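Side-chain contacts in endonuclease IV (Thermus thermophilus, PDB 3AAM), which cleaves phosphodiester bonds at apurinic or apyrimidinic sites in DNA during base excision repair and also has 3'-5' exonuclease activity: residues A190-A194 and V195-R199; P114-V117 and K118-A121. One frame throughout, in Å; residues are numbered along the deposited sequence.

Contact 1 of 2, residues A190-A194 and V195-R199; sequences ALDRA and VGLER
A chi1 of -171° swings the D192 carboxylate to the side of its own carbonyl carbon, opposite the backbone N, and carries OD1 out beside the last turn of helix 184-194, where it meets the backbone of L197. There L197 N donates to the anti lone pair of D192 OD1 at 2.8 Å, an almost straight bond of 174° at the hydrogen. With CG opposite its carbonyl carbon, L197 crosses D192 at about a right angle, and its CG packs 3.6 Å from D192 CB, the aliphatic root of the aspartate. L191 serves two neighbours with its two branches: CD1 runs alongside V195 CG2 at 3.9 Å, while CD2 meets L197 CD2 at 3.8 Å. F152 and L168 also touch L191, which places this apolar side against helix 152-159 and strand 165-169. The backbone turns out of the helix at G196, whose phi is positive (100°); a side chain there would strike E198 OE2 and the preceding carbonyl oxygen. L191 O accepts twice, from V195 N at 2.8 Å and from G196 N at 3.0 Å, the latter in the carbonyl plane. The helix thus ends with L191 O taking two successive N-H groups and D192 OD1 holding the next. With an alanine in place of D192, the N-H of L197 would probably lose its acceptor and the first turn after the helix one of its ties. D192 OD1 and E198 OE1 stand 4.2 Å apart, yet one water donates to both, at 2.7 Å to D192 OD1. Such bridging, together with the L197 N-H, probably offsets the repulsion between the two acids and the unfavourable carbonyl end of the helix.

Contact 2 of 2, residues P114-V117 and K118-A121; sequences PERV and KEGA
P114 to A121 follow regular helical geometry, with K118 N to P114 O, E119 N to E115 O, G120 N to R116 O and A121 N to V117 O all hydrogen-bonded four residues apart, the last at 2.8 Å. On this scaffold R116 and E119, three residues apart, form a salt bridge. The arginine chain leaves with CG anti to its backbone N and then bends at chi2 (62°), which brings the guanidinium round to the extended chain of E119. R116 NH1 donates to E119 OE1 at 3.0 Å. The carboxylate oxygen lies at the edge of the guanidinium and near its plane, but NH1 approaches OE1 from above the carboxylate, about 50° out of its plane; the two flat groups are turned 61° apart. The aliphatic R116 CD comes within 3.4 Å of the same OE1. A water donates to E119 OE2 at 2.7 Å and links weakly to R116 NH1, closing a small ring around the pair. R116 has further partners: its NE bonds to A78 O and its guanidinium makes a cation-pi contact with W83, so several groups fix its rotation. K118 reaches the other way, nearly fully extended, and NZ donates to W157 O and A160 O while making a cation-pi contact with W157; a positive charge set on carbonyls at the end of helix 152-159 is likely to be favourable there. V117 and A121 are buried, touching V148 and L164, and A121 CB rests 3.6 Å from V117 O. P114, in the first turn, costs no helical bond by its missing N-H. The whole is the opening of the helix in a beta-alpha-beta unit, strand 104-107, helix 114-128 and strand 135-139, of a TIM barrel.

Contact 2 comes first along the chain, at the start of helix 114-128, and contact 1 follows at the end of helix 184-194 and in the loop leading to strand 202-208. Their centres are 20 Å apart and their nearest atoms about 12 Å, so they do not touch. Helix 152-159 meets both: F152, E153 and A156 face contact 1, while E154, W157 and L158 face contact 2. Both contacts thus belong to the helical layer around one TIM barrel and share a neighbouring helix. Neither supplies a manganese ligand; these are H172, D217 and H219, and the side chain of H172 is about 11 Å from that of L191.

Contact 1 of 2, residues A190-A194 and V195-R199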
# COMPACT_ATOMS: atom_id res chain seq x y z
N ALA A 190 -13.37 5.19 13.41
CA ALA A 190 -12.22 5.31 14.30
C ALA A 190 -11.03 5.88 13.55
O ALA A 190 -10.30 6.72 14.06
CB ALA A 190 -11.87 3.94 14.88
N LEU A 191 -10.85 5.43 12.31
CA LEU A 191 -9.74 5.91 11.51
C LEU A 191 -9.91 7.39 11.18
O LEU A 191 -8.94 8.15 11.19
CB LEU A 191 -9.62 5.10 10.22
CG LEU A 191 -8.43 5.43 9.32
CD1 LEU A 191 -7.12 5.21 10.08
CD2 LEU A 191 -8.47 4.54 8.07
N ASP A 192 -11.14 7.80 10.90
CA ASP A 192 -11.42 9.19 10.57
C ASP A 192 -11.20 10.10 11.78
O ASP A 192 -10.72 11.23 11.64
CB ASP A 192 -12.85 9.34 10.07
CG ASP A 192 -13.12 10.71 9.50
OD1 ASP A 192 -12.29 11.19 8.70
OD2 ASP A 192 -14.17 11.31 9.84
N ARG A 193 -11.55 9.61 12.96
CA ARG A 193 -11.37 10.39 14.18
C ARG A 193 -9.90 10.55 14.54
O ARG A 193 -9.45 11.64 14.89
CB ARG A 193 -12.11 9.74 15.35
CG ARG A 193 -11.87 10.43 16.68
CD ARG A 193 -12.69 9.84 17.83
NE ARG A 193 -12.38 8.44 18.08
CZ ARG A 193 -12.98 7.41 17.48
NH1 ARG A 193 -12.63 6.17 17.78
NH2 ARG A 193 -13.93 7.63 16.58
N ALA A 194 -9.15 9.46 14.45
CA ALA A 194 -7.73 9.47 14.79
C ALA A 194 -6.82 10.09 13.73
O ALA A 194 -6.02 10.97 14.03
CB ALA A 194 -7.27 8.05 15.10
N VAL A 195 -6.95 9.62 12.50
CA VAL A 195 -6.11 10.09 11.40
C VAL A 195 -6.78 11.10 10.49
O VAL A 195 -6.19 12.11 10.11
CB VAL A 195 -5.61 8.89 10.56
CG1 VAL A 195 -4.90 9.38 9.30
CG2 VAL A 195 -4.68 8.02 11.39
N GLY A 196 -8.03 10.81 10.15
CA GLY A 196 -8.78 11.66 9.25
C GLY A 196 -8.71 10.98 7.90
O GLY A 196 -7.63 10.83 7.33
N LEU A 197 -9.87 10.57 7.38
CA LEU A 197 -9.90 9.87 6.11
C LEU A 197 -9.37 10.66 4.92
O LEU A 197 -9.04 10.07 3.88
CB LEU A 197 -11.32 9.38 5.82
CG LEU A 197 -11.80 8.30 6.80
CD1 LEU A 197 -13.24 7.91 6.49
CD2 LEU A 197 -10.89 7.09 6.71
N GLU A 198 -9.26 11.97 5.05
CA GLU A 198 -8.74 12.76 3.94
C GLU A 198 -7.26 12.46 3.73
O GLU A 198 -6.70 12.77 2.67
CB GLU A 198 -8.94 14.27 4.19
CG GLU A 198 -8.24 14.83 5.42
CD GLU A 198 -8.83 14.33 6.72
OE1 GLU A 198 -10.07 14.31 6.86
OE2 GLU A 198 -8.04 13.96 7.62
N ARG A 199 -6.63 11.84 4.72
CA ARG A 199 -5.22 11.49 4.65
C ARG A 199 -5.02 9.99 4.44
O ARG A 199 -3.97 9.45 4.80
CB ARG A 199 -4.49 11.94 5.92
CG ARG A 199 -4.78 13.38 6.32
CD ARG A 199 -4.41 14.38 5.23
NE ARG A 199 -2.97 14.51 5.05
CZ ARG A 199 -2.39 15.43 4.29
NH1 ARG A 199 -3.13 16.31 3.62
NH2 ARG A 199 -1.07 15.48 4.19
O HOH W 1 -12.55 12.92 6.62
O HOH W 2 -11.26 14.29 9.68

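Contact 2 of 2, residues P114-V117 and K118-A121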
# COMPACT_ATOMS: atom_id res chain seq x y z
N PRO A 114 8.53 4.12 18.09
CA PRO A 114 7.80 4.87 17.06
C PRO A 114 8.60 6.10 16.62
O PRO A 114 8.57 6.49 15.45
CB PRO A 114 6.50 5.25 17.77
CG PRO A 114 6.27 4.06 18.66
CD PRO A 114 7.65 3.82 19.24
N GLU A 115 9.32 6.71 17.56
CA GLU A 115 10.13 7.89 17.26
C GLU A 115 11.22 7.59 16.23
O GLU A 115 11.56 8.44 15.41
CB GLU A 115 10.77 8.44 18.54
CG GLU A 115 9.77 8.97 19.56
CD GLU A 115 9.29 7.91 20.54
OE1 GLU A 115 9.43 6.70 20.25
OE2 GLU A 115 8.76 8.29 21.60
N ARG A 116 11.76 6.37 16.28
CA ARG A 116 12.80 5.97 15.34
C ARG A 116 12.20 5.82 13.94
O ARG A 116 12.84 6.16 12.94
CB ARG A 116 13.41 4.64 15.80
CG ARG A 116 14.51 4.08 14.91
CD ARG A 116 15.72 5.01 14.82
NE ARG A 116 16.91 4.27 14.42
CZ ARG A 116 18.10 4.82 14.17
NH1 ARG A 116 18.26 6.13 14.27
NH2 ARG A 116 19.12 4.05 13.83
N VAL A 117 10.97 5.33 13.87
CA VAL A 117 10.28 5.16 12.60
C VAL A 117 10.04 6.51 11.94
O VAL A 117 10.31 6.70 10.75
CB VAL A 117 8.94 4.42 12.79
CG1 VAL A 117 8.15 4.42 11.49
CG2 VAL A 117 9.19 2.98 13.23
N LYS A 118 9.54 7.47 12.72
CA LYS A 118 9.28 8.80 12.19
C LYS A 118 10.60 9.39 11.69
O LYS A 118 10.66 9.97 10.61
CB LYS A 118 8.66 9.70 13.27
CG LYS A 118 8.15 11.03 12.74
CD LYS A 118 7.26 11.72 13.77
CE LYS A 118 6.45 12.85 13.15
NZ LYS A 118 5.48 13.42 14.13
N GLU A 119 11.66 9.24 12.49
CA GLU A 119 12.97 9.75 12.09
C GLU A 119 13.38 9.13 10.75
O GLU A 119 13.85 9.83 9.85
CB GLU A 119 14.02 9.41 13.16
CG GLU A 119 15.44 9.74 12.71
CD GLU A 119 16.50 9.33 13.72
OE1 GLU A 119 16.27 8.35 14.46
OE2 GLU A 119 17.57 9.98 13.76
N GLY A 120 13.18 7.82 10.62
CA GLY A 120 13.52 7.14 9.38
C GLY A 120 12.72 7.61 8.18
O GLY A 120 13.28 7.85 7.11
N ALA A 121 11.40 7.72 8.35
CA ALA A 121 10.54 8.17 7.26
C ALA A 121 10.96 9.55 6.77
O ALA A 121 11.07 9.79 5.57
CB ALA A 121 9.09 8.19 7.71
O HOH W 3 19.91 8.92 14.68